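Local coordinates for vanadium-dependent haloperoxidase (Zobellia galactanivorans, PDB 4CIT), which probably uses bound vanadate to catalyse the peroxide-driven oxidation of iodide, as a bacterial iodoperoxidase of the vanadium haloperoxidase family, at residues E40-I45 with F312-A317; N70-E75 with D161-W166; F220-P225 with V433-D438; Q261-W266 with P354-P359; A290-I295 with G373-V378. All blocks are in the same frame, centred on the assembly; numbering follows the deposited sequence.

Contact 1: residues E40-I45 with F312-A317; sequences ELDASI and FAYTKA
A single tyrosine bridges two helices in the buried core here, joining helix 38-55 near the N-terminus to helix 307-335 by one hydrogen bond and a small apolar patch. The short segments run at 32° to each other with their axes 12.6 Å apart, and a long aromatic residue such as Tyr314 suits that gap. With CG anti to its carbonyl carbon (chi1 -60°), the ring reaches across to Asp42. Tyr314 OH donates to Asp42 OD1 at 2.6 Å, meeting the syn lone pair of that oxygen, which lies at the ring edge and in its plane; ring and carboxylate are turned 33° apart. Beside this polar end, two branched aliphatic residues meet the same ring carbon: Ile45 CD1 lies 3.5 Å from Tyr314 CD2 and Leu41 CD2 lies 3.8 Å from Tyr314 CD2, both coming in obliquely. Asp42 OD2 forms a salt bridge with Arg301, which probably favours the charged carboxylate and helps to fix its rotation. The residues around it belong to three more helices: Ala296, Lys297 and Ala300 of helix 288-302 line the tyrosine, His116 of helix 108-123 meets Leu41 and Ile45, and Asn70 of helix 59-80 touches both Ile45 and Tyr314.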
# COMPACT_ATOMS: atom_id res chain seq x y z
N GLU A 40 3.33 -16.87 -9.98
CA GLU A 40 4.67 -16.74 -9.59
C GLU A 40 4.99 -15.29 -9.17
O GLU A 40 5.81 -15.04 -8.28
CB GLU A 40 5.61 -17.25 -10.71
CG GLU A 40 5.55 -18.78 -10.62
CD GLU A 40 5.88 -19.50 -11.87
OE1 GLU A 40 5.91 -18.85 -12.94
OE2 GLU A 40 6.08 -20.74 -11.78
N LEU A 41 4.35 -14.32 -9.82
CA LEU A 41 4.44 -12.95 -9.35
C LEU A 41 3.83 -12.87 -7.94
O LEU A 41 4.41 -12.25 -7.00
CB LEU A 41 3.74 -12.07 -10.34
CG LEU A 41 3.62 -10.58 -10.04
CD1 LEU A 41 4.96 -9.93 -9.87
CD2 LEU A 41 2.82 -9.87 -11.15
N ASP A 42 2.65 -13.49 -7.79
CA ASP A 42 2.02 -13.50 -6.49
C ASP A 42 2.92 -14.11 -5.39
O ASP A 42 2.86 -13.66 -4.24
CB ASP A 42 0.66 -14.27 -6.50
CG ASP A 42 -0.44 -13.57 -7.30
OD1 ASP A 42 -0.33 -12.30 -7.49
OD2 ASP A 42 -1.43 -14.28 -7.69
N ALA A 43 3.63 -15.18 -5.73
CA ALA A 43 4.58 -15.81 -4.82
C ALA A 43 5.61 -14.78 -4.30
O ALA A 43 5.91 -14.71 -3.11
CB ALA A 43 5.23 -17.01 -5.49
N SER A 44 6.19 -13.97 -5.18
CA SER A 44 7.13 -12.96 -4.79
C SER A 44 6.52 -11.89 -3.88
O SER A 44 7.08 -11.57 -2.82
CB SER A 44 7.74 -12.29 -6.04
OG SER A 44 8.73 -11.33 -5.75
N ILE A 45 5.31 -11.45 -4.22
CA ILE A 45 4.65 -10.42 -3.43
C ILE A 45 4.23 -11.02 -2.05
O ILE A 45 4.35 -10.37 -1.05
CB ILE A 45 3.44 -9.83 -4.23
CG1 ILE A 45 3.92 -9.12 -5.50
CG2 ILE A 45 2.61 -8.92 -3.37
CD1 ILE A 45 2.87 -8.62 -6.42
N PHE A 312 -0.14 -5.14 -14.85
CA PHE A 312 -0.78 -3.89 -15.05
C PHE A 312 -1.59 -3.46 -13.83
O PHE A 312 -1.41 -2.34 -13.34
CB PHE A 312 -1.65 -4.03 -16.27
CG PHE A 312 -2.66 -2.96 -16.48
CD1 PHE A 312 -2.32 -1.77 -17.01
CD2 PHE A 312 -4.00 -3.24 -16.26
CE1 PHE A 312 -3.30 -0.79 -17.25
CE2 PHE A 312 -4.97 -2.31 -16.56
CZ PHE A 312 -4.64 -1.07 -17.00
N ALA A 313 -2.42 -4.31 -13.35
CA ALA A 313 -3.24 -3.96 -12.26
C ALA A 313 -2.43 -3.68 -10.95
O ALA A 313 -2.65 -2.67 -10.21
CB ALA A 313 -4.27 -5.01 -12.01
N TYR A 314 -1.48 -4.60 -10.67
CA TYR A 314 -0.67 -4.43 -9.48
C TYR A 314 0.19 -3.17 -9.54
O TYR A 314 0.44 -2.50 -8.53
CB TYR A 314 0.25 -5.62 -9.20
CG TYR A 314 -0.40 -6.92 -8.98
CD1 TYR A 314 -1.74 -7.06 -8.85
CD2 TYR A 314 0.37 -8.05 -8.84
CE1 TYR A 314 -2.31 -8.32 -8.59
CE2 TYR A 314 -0.17 -9.30 -8.55
CZ TYR A 314 -1.55 -9.42 -8.48
OH TYR A 314 -2.14 -10.67 -8.32
N THR A 315 0.68 -2.83 -10.73
CA THR A 315 1.49 -1.67 -10.89
C THR A 315 0.75 -0.41 -10.75
O THR A 315 1.18 0.50 -9.98
CB THR A 315 2.24 -1.75 -12.23
OG1 THR A 315 3.00 -2.98 -12.23
CG2 THR A 315 3.23 -0.61 -12.32
N LYS A 316 -0.41 -0.32 -11.39
CA LYS A 316 -1.20 0.90 -11.26
C LYS A 316 -1.64 1.08 -9.75
O LYS A 316 -1.56 2.21 -9.24
CB LYS A 316 -2.37 0.89 -12.23
CG LYS A 316 -2.96 2.25 -12.47
CD LYS A 316 -4.15 2.27 -13.42
CE LYS A 316 -3.91 1.77 -14.80
NZ LYS A 316 -5.00 2.18 -15.77
N ALA A 317 -2.01 0.02 -9.10
CA ALA A 317 -2.45 0.05 -7.67
C ALA A 317 -1.33 0.43 -6.72
O ALA A 317 -1.48 1.33 -5.83
CB ALA A 317 -3.14 -1.21 -7.24

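Contact 2: residues N70-E75 with D161-W166; sequences NVAAYE and DHIGEW
The indole of Trp166 has Ile163 CG2, from one turn earlier in its own helix, in plane at its edge, while Val71 CG1 of the facing helix comes to the six-membered ring obliquely. The latter touch falls on the far end of the indole, with Val71 CG1 3.8 Å from Trp166 CZ3 and 4.1 Å from Trp166 CH2, the two side chains crossing at about a right angle. CG of Trp166 stands anti to the backbone N (chi1 168°), a setting that sends the ring across to helix 59-80. Trp166 NE1 is hydrogen-bonded to the carbonyl oxygen of Asn92, Tyr68 meets the ring edge-to-face, and Arg210 makes a cation-pi contact with it. One turn back, Ile163 packs against Ala72: Ala72 CB sits 3.8 Å from Ile163 CG1 and 4.1 Å from both Ile163 CB and Ile163 CG2. The small methyl suits this place, where the CA atoms of Ala72 and Ile163 are 6.1 Å apart. Leu119 of helix 108-123 touches both residues. Buried alanine, valine, isoleucine and tryptophan meeting in this way are typical of apolar helix-to-helix packing in an all-alpha bundle, here between helices 59-80 and 146-167.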
# COMPACT_ATOMS: atom_id res chain seq x y z
N ASN A 70 7.20 -3.96 -8.87
CA ASN A 70 6.20 -4.00 -9.90
C ASN A 70 6.51 -3.16 -11.08
O ASN A 70 6.30 -3.60 -12.25
CB ASN A 70 4.81 -3.65 -9.33
CG ASN A 70 4.30 -4.73 -8.42
OD1 ASN A 70 4.50 -5.96 -8.68
ND2 ASN A 70 3.45 -4.32 -7.47
N VAL A 71 7.03 -1.93 -10.90
CA VAL A 71 7.37 -1.08 -12.03
C VAL A 71 8.39 -1.77 -12.90
O VAL A 71 8.28 -1.71 -14.15
CB VAL A 71 7.84 0.35 -11.57
CG1 VAL A 71 8.44 1.18 -12.67
CG2 VAL A 71 6.67 1.09 -10.95
N ALA A 72 9.44 -2.35 -12.27
CA ALA A 72 10.44 -3.09 -13.05
C ALA A 72 9.88 -4.22 -13.94
O ALA A 72 10.15 -4.30 -15.15
CB ALA A 72 11.57 -3.63 -12.15
N ALA A 73 9.04 -5.06 -13.34
CA ALA A 73 8.37 -6.10 -14.10
C ALA A 73 7.46 -5.59 -15.17
O ALA A 73 7.48 -6.07 -16.33
CB ALA A 73 7.60 -6.94 -13.15
N TYR A 74 6.68 -4.57 -14.83
CA TYR A 74 5.78 -3.96 -15.80
C TYR A 74 6.52 -3.39 -16.96
O TYR A 74 6.16 -3.58 -18.14
CB TYR A 74 4.91 -2.83 -15.14
CG TYR A 74 4.03 -2.16 -16.18
CD1 TYR A 74 2.87 -2.77 -16.59
CD2 TYR A 74 4.46 -0.98 -16.82
CE1 TYR A 74 2.15 -2.29 -17.66
CE2 TYR A 74 3.72 -0.44 -17.87
CZ TYR A 74 2.50 -1.06 -18.19
OH TYR A 74 1.73 -0.54 -19.21
N GLU A 75 7.66 -2.73 -16.70
CA GLU A 75 8.43 -2.23 -17.85
C GLU A 75 8.87 -3.32 -18.85
O GLU A 75 8.95 -3.11 -20.07
CB GLU A 75 9.62 -1.37 -17.44
CG GLU A 75 9.22 -0.05 -16.81
CD GLU A 75 8.45 0.84 -17.83
OE1 GLU A 75 9.00 1.30 -18.90
OE2 GLU A 75 7.24 0.93 -17.69
N ASP A 161 18.80 -3.49 -12.51
CA ASP A 161 19.82 -2.56 -12.22
C ASP A 161 19.39 -1.16 -12.66
O ASP A 161 19.74 -0.18 -12.00
CB ASP A 161 21.20 -2.86 -12.87
CG ASP A 161 21.90 -4.11 -12.24
OD1 ASP A 161 21.63 -4.51 -11.02
OD2 ASP A 161 22.69 -4.71 -12.99
N HIS A 162 18.70 -1.06 -13.78
CA HIS A 162 18.29 0.23 -14.28
C HIS A 162 17.30 0.84 -13.31
O HIS A 162 17.38 2.06 -12.93
CB HIS A 162 17.80 0.15 -15.74
CG HIS A 162 17.22 1.43 -16.26
ND1 HIS A 162 17.98 2.36 -16.90
CD2 HIS A 162 15.94 1.91 -16.28
CE1 HIS A 162 17.23 3.40 -17.26
NE2 HIS A 162 15.97 3.13 -16.91
N ILE A 163 16.29 0.05 -12.99
CA ILE A 163 15.25 0.53 -12.11
C ILE A 163 15.83 0.83 -10.71
O ILE A 163 15.48 1.89 -10.09
CB ILE A 163 14.12 -0.47 -12.03
CG1 ILE A 163 13.53 -0.64 -13.44
CG2 ILE A 163 13.15 -0.03 -10.92
CD1 ILE A 163 12.74 0.53 -13.98
N GLY A 164 16.79 0.03 -10.28
CA GLY A 164 17.52 0.28 -9.00
C GLY A 164 18.24 1.64 -8.94
O GLY A 164 18.20 2.33 -7.94
N GLU A 165 18.84 2.06 -10.05
CA GLU A 165 19.49 3.33 -10.09
C GLU A 165 18.49 4.46 -9.85
O GLU A 165 18.85 5.40 -9.17
CB GLU A 165 20.23 3.59 -11.40
CG GLU A 165 21.46 2.72 -11.49
CD GLU A 165 22.18 2.85 -12.85
OE1 GLU A 165 22.02 3.90 -13.54
OE2 GLU A 165 22.93 1.90 -13.19
N TRP A 166 17.31 4.36 -10.47
CA TRP A 166 16.25 5.36 -10.35
C TRP A 166 15.68 5.32 -8.92
O TRP A 166 15.49 6.43 -8.33
CB TRP A 166 15.16 5.02 -11.35
CG TRP A 166 13.88 5.75 -11.20
CD1 TRP A 166 13.65 7.08 -11.34
CD2 TRP A 166 12.63 5.12 -11.09
NE1 TRP A 166 12.33 7.34 -11.24
CE2 TRP A 166 11.66 6.15 -11.08
CE3 TRP A 166 12.25 3.77 -10.98
CZ2 TRP A 166 10.33 5.90 -10.99
CZ3 TRP A 166 10.89 3.51 -10.87
CH2 TRP A 166 9.94 4.60 -10.95

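Contact 3: residues F220-P225 with V433-D438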
# COMPACT_ATOMS: atom_id res chain seq x y z
N PHE A 220 -2.44 17.09 -3.11
CA PHE A 220 -3.74 16.78 -2.63
C PHE A 220 -3.95 17.14 -1.17
O PHE A 220 -4.78 16.50 -0.46
CB PHE A 220 -4.01 15.29 -2.95
CG PHE A 220 -4.21 15.09 -4.43
CD1 PHE A 220 -5.40 15.44 -5.05
CD2 PHE A 220 -3.14 14.65 -5.21
CE1 PHE A 220 -5.53 15.33 -6.45
CE2 PHE A 220 -3.24 14.59 -6.58
CZ PHE A 220 -4.43 14.94 -7.19
N LYS A 221 -3.29 18.17 -0.71
CA LYS A 221 -3.48 18.68 0.67
C LYS A 221 -5.02 18.92 0.86
O LYS A 221 -5.58 19.66 0.04
CB LYS A 221 -2.81 20.03 0.78
CG LYS A 221 -3.04 20.74 2.09
CD LYS A 221 -2.07 21.92 2.26
CE LYS A 221 -2.38 23.11 1.39
NZ LYS A 221 -3.78 23.55 1.58
N PRO A 222 -5.59 18.44 1.98
CA PRO A 222 -7.00 18.59 2.21
C PRO A 222 -7.28 19.92 2.91
O PRO A 222 -6.38 20.66 3.29
CB PRO A 222 -7.35 17.44 3.10
CG PRO A 222 -6.15 17.12 3.87
CD PRO A 222 -5.02 17.45 2.88
N VAL A 223 -8.56 20.16 3.15
CA VAL A 223 -8.91 21.22 4.07
C VAL A 223 -8.29 20.94 5.46
O VAL A 223 -8.00 19.77 5.82
CB VAL A 223 -10.46 21.39 4.19
CG1 VAL A 223 -11.10 21.74 2.83
CG2 VAL A 223 -11.11 20.16 4.71
N PRO A 224 -8.12 22.00 6.29
CA PRO A 224 -7.56 21.72 7.61
C PRO A 224 -8.57 21.04 8.51
O PRO A 224 -9.77 21.17 8.24
CB PRO A 224 -7.24 23.09 8.16
CG PRO A 224 -8.09 24.07 7.37
CD PRO A 224 -8.12 23.46 5.98
N PRO A 225 -8.11 20.32 9.54
CA PRO A 225 -9.04 19.72 10.46
C PRO A 225 -9.67 20.80 11.34
O PRO A 225 -9.13 21.89 11.52
CB PRO A 225 -8.15 18.84 11.36
CG PRO A 225 -6.78 19.47 11.32
CD PRO A 225 -6.69 20.24 10.02
N VAL A 433 -10.82 9.86 3.00
CA VAL A 433 -11.39 9.13 1.84
C VAL A 433 -11.47 9.99 0.60
O VAL A 433 -11.12 9.58 -0.52
CB VAL A 433 -12.83 8.64 2.14
CG1 VAL A 433 -13.49 8.18 0.79
CG2 VAL A 433 -12.78 7.51 3.12
N LYS A 434 -11.92 11.25 0.74
CA LYS A 434 -11.92 12.18 -0.37
C LYS A 434 -10.58 12.44 -0.97
O LYS A 434 -10.39 12.49 -2.18
CB LYS A 434 -12.58 13.50 0.10
CG LYS A 434 -12.47 14.65 -0.91
CD LYS A 434 -13.20 15.92 -0.43
CE LYS A 434 -12.79 17.11 -1.35
NZ LYS A 434 -12.87 16.82 -2.83
N GLN A 435 -9.63 12.72 -0.10
CA GLN A 435 -8.21 12.89 -0.47
C GLN A 435 -7.72 11.69 -1.27
O GLN A 435 -7.12 11.88 -2.36
CB GLN A 435 -7.40 13.11 0.79
CG GLN A 435 -5.90 13.34 0.53
CD GLN A 435 -5.12 13.62 1.81
OE1 GLN A 435 -5.66 13.70 2.93
NE2 GLN A 435 -3.82 13.59 1.67
N GLY A 436 -7.93 10.46 -0.81
CA GLY A 436 -7.46 9.30 -1.53
C GLY A 436 -8.18 9.06 -2.89
O GLY A 436 -7.54 8.74 -3.88
N ARG A 437 -9.49 9.30 -2.92
CA ARG A 437 -10.27 9.15 -4.15
C ARG A 437 -9.83 10.23 -5.17
O ARG A 437 -9.58 9.92 -6.38
CB ARG A 437 -11.82 9.14 -3.86
CG ARG A 437 -12.36 7.83 -3.20
CD ARG A 437 -13.89 7.86 -2.78
NE ARG A 437 -14.28 6.56 -2.20
CZ ARG A 437 -15.19 6.29 -1.26
NH1 ARG A 437 -15.96 7.22 -0.72
NH2 ARG A 437 -15.32 5.03 -0.83
N ASP A 438 -9.59 11.45 -4.71
CA ASP A 438 -9.11 12.51 -5.59
C ASP A 438 -7.72 12.16 -6.15
O ASP A 438 -7.46 12.38 -7.40
CB ASP A 438 -9.12 13.87 -4.96
CG ASP A 438 -10.54 14.44 -4.71
OD1 ASP A 438 -11.51 13.85 -5.22
OD2 ASP A 438 -10.62 15.49 -4.00
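Gln435 meets the loop at two places, the backbone carbonyl of Phe220 and the ring of Pro222. Its CG lies 3.5 Å from Phe220 O, while Gln435 OE1 comes 3.6 Å from Pro222 CG and 3.8 Å from Pro222 CD. The extended chain, with CG anti to the backbone N (chi1 -178°), carries the amide out past the proline. One helical turn beyond Gln435, the Phe220 ring comes obliquely against Asp438: Phe220 CE1 is 3.7 Å from Asp438 O and Phe220 CD1 is 4.0 Å from Asp438 CB. Ring and carboxylate planes stand 51° apart. This is an irregular, proline-rich loop clamped onto helix 426-446 of the PAP2-family region, and the stiff Pro222 suits a chain that must hold its course without regular backbone bonding. Farther out, Gln435 NE2 donates to Ser327 and Gln435 OE1 accepts from Thr365, two bonds that fix the rotation of the amide. A leucine in place of Gln435 would probably leave Ser327 and Thr365 without these partners and the proline without its amide neighbour. Within the helix, Lys434 NZ bridges to the syn lone pair of Asp438 OD2 at 2.9 Å, steadying the carboxylate, and the Phe220 ring also meets that of Phe442.

Contact 4: residues Q261-W266 with P354-P359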
# COMPACT_ATOMS: atom_id res chain seq x y z
N GLN A 261 -15.55 -6.52 15.19
CA GLN A 261 -15.02 -7.39 14.07
C GLN A 261 -14.46 -6.56 12.93
O GLN A 261 -13.45 -6.91 12.35
CB GLN A 261 -16.14 -8.23 13.43
CG GLN A 261 -16.70 -9.33 14.30
CD GLN A 261 -17.81 -10.12 13.62
OE1 GLN A 261 -17.67 -10.60 12.48
NE2 GLN A 261 -18.96 -10.24 14.32
N ILE A 262 -15.15 -5.48 12.62
CA ILE A 262 -14.76 -4.58 11.48
C ILE A 262 -13.49 -3.87 11.87
O ILE A 262 -12.53 -3.82 11.11
CB ILE A 262 -15.90 -3.65 11.11
CG1 ILE A 262 -17.04 -4.49 10.43
CG2 ILE A 262 -15.36 -2.45 10.31
CD1 ILE A 262 -18.36 -3.73 10.14
N ALA A 263 -13.42 -3.32 13.10
CA ALA A 263 -12.22 -2.64 13.58
C ALA A 263 -11.00 -3.56 13.50
O ALA A 263 -9.94 -3.15 13.04
CB ALA A 263 -12.39 -2.13 15.02
N ARG A 264 -11.12 -4.80 13.99
CA ARG A 264 -10.01 -5.73 14.00
C ARG A 264 -9.65 -6.17 12.60
O ARG A 264 -8.47 -6.31 12.32
CB ARG A 264 -10.35 -6.93 14.90
CG ARG A 264 -10.43 -6.50 16.35
CD ARG A 264 -10.61 -7.61 17.38
NE ARG A 264 -10.60 -6.96 18.73
CZ ARG A 264 -11.07 -7.50 19.85
NH1 ARG A 264 -11.59 -8.71 19.84
NH2 ARG A 264 -11.05 -6.80 20.97
N PHE A 265 -10.62 -6.30 11.70
CA PHE A 265 -10.35 -6.86 10.35
C PHE A 265 -9.38 -5.88 9.63
O PHE A 265 -8.46 -6.29 8.95
CB PHE A 265 -11.62 -6.95 9.57
CG PHE A 265 -11.46 -7.60 8.28
CD1 PHE A 265 -11.49 -8.96 8.21
CD2 PHE A 265 -11.34 -6.86 7.11
CE1 PHE A 265 -11.39 -9.61 7.00
CE2 PHE A 265 -11.23 -7.51 5.89
CZ PHE A 265 -11.25 -8.88 5.83
N TRP A 266 -9.59 -4.57 9.82
CA TRP A 266 -8.88 -3.59 9.08
C TRP A 266 -7.70 -2.99 9.81
O TRP A 266 -6.93 -2.23 9.20
CB TRP A 266 -9.80 -2.46 8.61
CG TRP A 266 -10.75 -2.89 7.58
CD1 TRP A 266 -12.04 -3.20 7.74
CD2 TRP A 266 -10.44 -3.10 6.16
NE1 TRP A 266 -12.60 -3.57 6.54
CE2 TRP A 266 -11.66 -3.46 5.54
CE3 TRP A 266 -9.32 -2.86 5.38
CZ2 TRP A 266 -11.76 -3.73 4.20
CZ3 TRP A 266 -9.41 -3.18 4.04
CH2 TRP A 266 -10.65 -3.54 3.45
N PRO A 354 -9.71 3.05 23.76
CA PRO A 354 -10.18 2.75 22.45
C PRO A 354 -10.24 1.27 22.21
O PRO A 354 -9.51 0.52 22.85
CB PRO A 354 -9.12 3.43 21.54
CG PRO A 354 -7.90 3.44 22.37
CD PRO A 354 -8.39 3.63 23.79
N VAL A 355 -11.06 0.84 21.26
CA VAL A 355 -11.12 -0.55 20.87
C VAL A 355 -9.77 -1.03 20.36
O VAL A 355 -9.29 -2.11 20.75
CB VAL A 355 -12.21 -0.80 19.81
CG1 VAL A 355 -12.09 -2.16 19.19
CG2 VAL A 355 -13.59 -0.76 20.46
N LEU A 356 -9.16 -0.25 19.50
CA LEU A 356 -7.83 -0.59 18.95
C LEU A 356 -6.77 0.24 19.65
O LEU A 356 -7.02 1.37 20.02
CB LEU A 356 -7.78 -0.26 17.48
CG LEU A 356 -8.81 -1.03 16.64
CD1 LEU A 356 -8.70 -0.56 15.18
CD2 LEU A 356 -8.71 -2.53 16.71
N GLN A 357 -5.54 -0.26 19.67
CA GLN A 357 -4.42 0.54 20.07
C GLN A 357 -4.16 1.68 19.08
O GLN A 357 -4.26 1.45 17.87
CB GLN A 357 -3.19 -0.35 20.14
CG GLN A 357 -1.97 0.38 20.68
CD GLN A 357 -0.76 -0.57 20.94
OE1 GLN A 357 0.35 -0.43 20.33
NE2 GLN A 357 -0.98 -1.52 21.89
N THR A 358 -3.78 2.86 19.58
CA THR A 358 -3.58 4.01 18.71
C THR A 358 -2.23 3.90 18.04
O THR A 358 -1.28 3.64 18.72
CB THR A 358 -3.66 5.33 19.53
OG1 THR A 358 -4.95 5.37 20.21
CG2 THR A 358 -3.55 6.49 18.55
N PRO A 359 -2.18 4.02 16.71
CA PRO A 359 -0.92 4.01 16.04
C PRO A 359 -0.05 5.19 16.31
O PRO A 359 -0.53 6.29 16.56
CB PRO A 359 -1.32 3.96 14.58
CG PRO A 359 -2.73 3.47 14.56
CD PRO A 359 -3.28 4.10 15.77
O HOH W 1 -9.12 -4.85 19.68
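Apolar packing between Ala263 and the pair Val355 and Leu356 makes up most of this contact. Ala263 CB lies 4.2 Å from Val355 CG1, and 4.0 Å from Leu356 CD1 and 4.1 Å from Leu356 CD2, the fork turning its broad side to the alanine methyl. Leu356 CD1 also comes to 3.6 Å from Ala263 O, against the backbone of the helix. The leucine has CG anti to its carbonyl carbon (chi1 -60°), which swings the fork towards helix 258-266, while the small alanine lets loop and helix come close. Replacing Leu356 with a glycine would probably open a gap beside Ala263 and take away a neighbour of Arg418 as well. Segment 354-359, part of the loop between helices 340-347 and 367-383 in the PAP2-family region, includes Pro359, which touches bound vanadate, so the packing joins helix 258-266 to a loop that contributes to the vanadate pocket. The leucine side chain itself is about 8 Å from the vanadate.

The polar part of the contact runs through water. Arg264 NE donates to water 1 at 2.7 Å, and that water donates in turn to Val355 O at 2.9 Å. An arginine suits this exposed margin, since its long chain can lie alongside the apolar patch while the guanidinium stays among solvent. Backbone hydrogen bonds between Leu356 and Gly421 tie the loop down from beyond the contact.

Contact 5: residues A290-I295 with G373-V378; sequences AHWMGI and GAASVV
This is a helix-to-helix packing contact in the all-alpha core of the haloperoxidase, near the centre of the chain, where helix 288-302 meets helix 367-383. The latter helix begins with Gly367 and His368, two residues of the vanadate pocket, and belongs to the PAP2-family region; the side chain of Trp292 is about 10 Å from the bound vanadate. Trp292 carries the contact. The Ala375 methyl comes to its indole obliquely, offset toward the rim, and Ile295 CD1, from the same helix as the tryptophan, lies over the opposite side, likewise offset. The CG of Trp292 is anti to its carbonyl carbon (chi1 -78°), which turns the flat ring against helix 367-383. A residue as small as alanine suits the facing position, where the CA atoms of Trp292 and Ala375 are 6.7 Å apart. At the polar end of the ring, Trp292 NE1 is hydrogen-bonded to Ser372 OG, one turn before Ala375. Met321 of helix 307-335 and Ala410 of helix 407-420 also touch the tryptophan. The Ala375 methyl sits beside the fusion of the two rings, 3.7 Å from Trp292 CD2 and 3.8 Å from both Trp292 CG and Trp292 CE3.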
# COMPACT_ATOMS: atom_id res chain seq x y z
N ALA A 290 -0.49 -3.44 2.06
CA ALA A 290 -0.43 -4.90 1.84
C ALA A 290 -1.79 -5.52 1.72
O ALA A 290 -2.03 -6.40 0.87
CB ALA A 290 0.41 -5.61 2.92
N HIS A 291 -2.77 -5.04 2.53
CA HIS A 291 -4.08 -5.59 2.46
C HIS A 291 -4.70 -5.30 1.07
O HIS A 291 -5.30 -6.22 0.46
CB HIS A 291 -4.90 -4.98 3.56
CG HIS A 291 -6.26 -5.59 3.76
ND1 HIS A 291 -6.90 -5.52 4.98
CD2 HIS A 291 -7.07 -6.29 2.95
CE1 HIS A 291 -8.03 -6.20 4.92
NE2 HIS A 291 -8.22 -6.59 3.67
N TRP A 292 -4.49 -4.08 0.57
CA TRP A 292 -5.02 -3.74 -0.76
C TRP A 292 -4.30 -4.45 -1.89
O TRP A 292 -4.90 -4.73 -2.89
CB TRP A 292 -5.12 -2.21 -0.94
CG TRP A 292 -6.34 -1.69 -0.23
CD1 TRP A 292 -6.39 -1.17 1.05
CD2 TRP A 292 -7.68 -1.69 -0.71
NE1 TRP A 292 -7.69 -0.82 1.38
CE2 TRP A 292 -8.50 -1.17 0.32
CE3 TRP A 292 -8.27 -2.12 -1.89
CZ2 TRP A 292 -9.88 -1.02 0.15
CZ3 TRP A 292 -9.62 -1.92 -2.08
CH2 TRP A 292 -10.42 -1.41 -1.04
N MET A 293 -3.02 -4.73 -1.72
CA MET A 293 -2.31 -5.59 -2.62
C MET A 293 -2.93 -6.98 -2.65
O MET A 293 -3.08 -7.59 -3.72
CB MET A 293 -0.80 -5.65 -2.36
CG MET A 293 -0.10 -4.37 -2.62
SD MET A 293 -0.09 -3.82 -4.37
CE MET A 293 0.80 -5.16 -5.04
N GLY A 294 -3.37 -7.47 -1.50
CA GLY A 294 -4.05 -8.67 -1.41
C GLY A 294 -5.42 -8.68 -2.12
O GLY A 294 -5.77 -9.68 -2.82
N ILE A 295 -6.17 -7.57 -1.99
CA ILE A 295 -7.43 -7.42 -2.72
C ILE A 295 -7.19 -7.32 -4.22
O ILE A 295 -7.98 -7.96 -4.97
CB ILE A 295 -8.21 -6.19 -2.20
CG1 ILE A 295 -8.55 -6.44 -0.73
CG2 ILE A 295 -9.42 -5.83 -3.05
CD1 ILE A 295 -9.17 -5.31 -0.01
N GLY A 373 -9.06 4.78 -0.27
CA GLY A 373 -9.67 5.63 -1.27
C GLY A 373 -8.97 5.54 -2.61
O GLY A 373 -9.58 5.38 -3.68
N ALA A 374 -7.68 5.66 -2.56
CA ALA A 374 -6.86 5.59 -3.77
C ALA A 374 -6.91 4.20 -4.39
O ALA A 374 -7.06 4.08 -5.66
CB ALA A 374 -5.44 5.99 -3.47
N ALA A 375 -6.66 3.18 -3.58
CA ALA A 375 -6.63 1.84 -4.10
C ALA A 375 -8.00 1.46 -4.74
O ALA A 375 -8.05 0.76 -5.76
CB ALA A 375 -6.23 0.88 -3.02
N SER A 376 -9.08 1.77 -4.05
CA SER A 376 -10.43 1.56 -4.54
C SER A 376 -10.72 2.16 -5.95
O SER A 376 -11.37 1.54 -6.86
CB SER A 376 -11.38 2.24 -3.60
OG SER A 376 -12.70 1.80 -3.89
N VAL A 377 -10.30 3.38 -6.11
CA VAL A 377 -10.43 4.07 -7.40
C VAL A 377 -9.69 3.35 -8.51
O VAL A 377 -10.22 3.09 -9.59
CB VAL A 377 -10.01 5.54 -7.31
CG1 VAL A 377 -9.81 6.13 -8.67
CG2 VAL A 377 -11.07 6.31 -6.54
N VAL A 378 -8.44 2.98 -8.25
CA VAL A 378 -7.65 2.24 -9.23
C VAL A 378 -8.26 0.90 -9.56
O VAL A 378 -8.44 0.60 -10.75
CB VAL A 378 -6.16 2.04 -8.77
CG1 VAL A 378 -5.42 1.17 -9.78
CG2 VAL A 378 -5.53 3.39 -8.66

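Contacts 1, 2 and 5 are buried helix pairs, while contacts 3 and 4 set irregular loops against helices and are only partly buried. Their chemistry follows: contacts 2 and 5 cross by apolar packing round a tryptophan, contact 1 adds a buried hydrogen bond, contact 3 sets a glutamine amide and a backbone carbonyl against a proline and a phenylalanine, and contact 4 uses a water. No two contacts share a helix; touching helices, such as 367-383 and 426-446, join them. Contact 5 is the junction, touching all four others; Met293 CE, for instance, meets Asn70 and Ile45. Contacts 1 and 4, about 28 Å apart between centres, lie on opposite sides of the chain's centre.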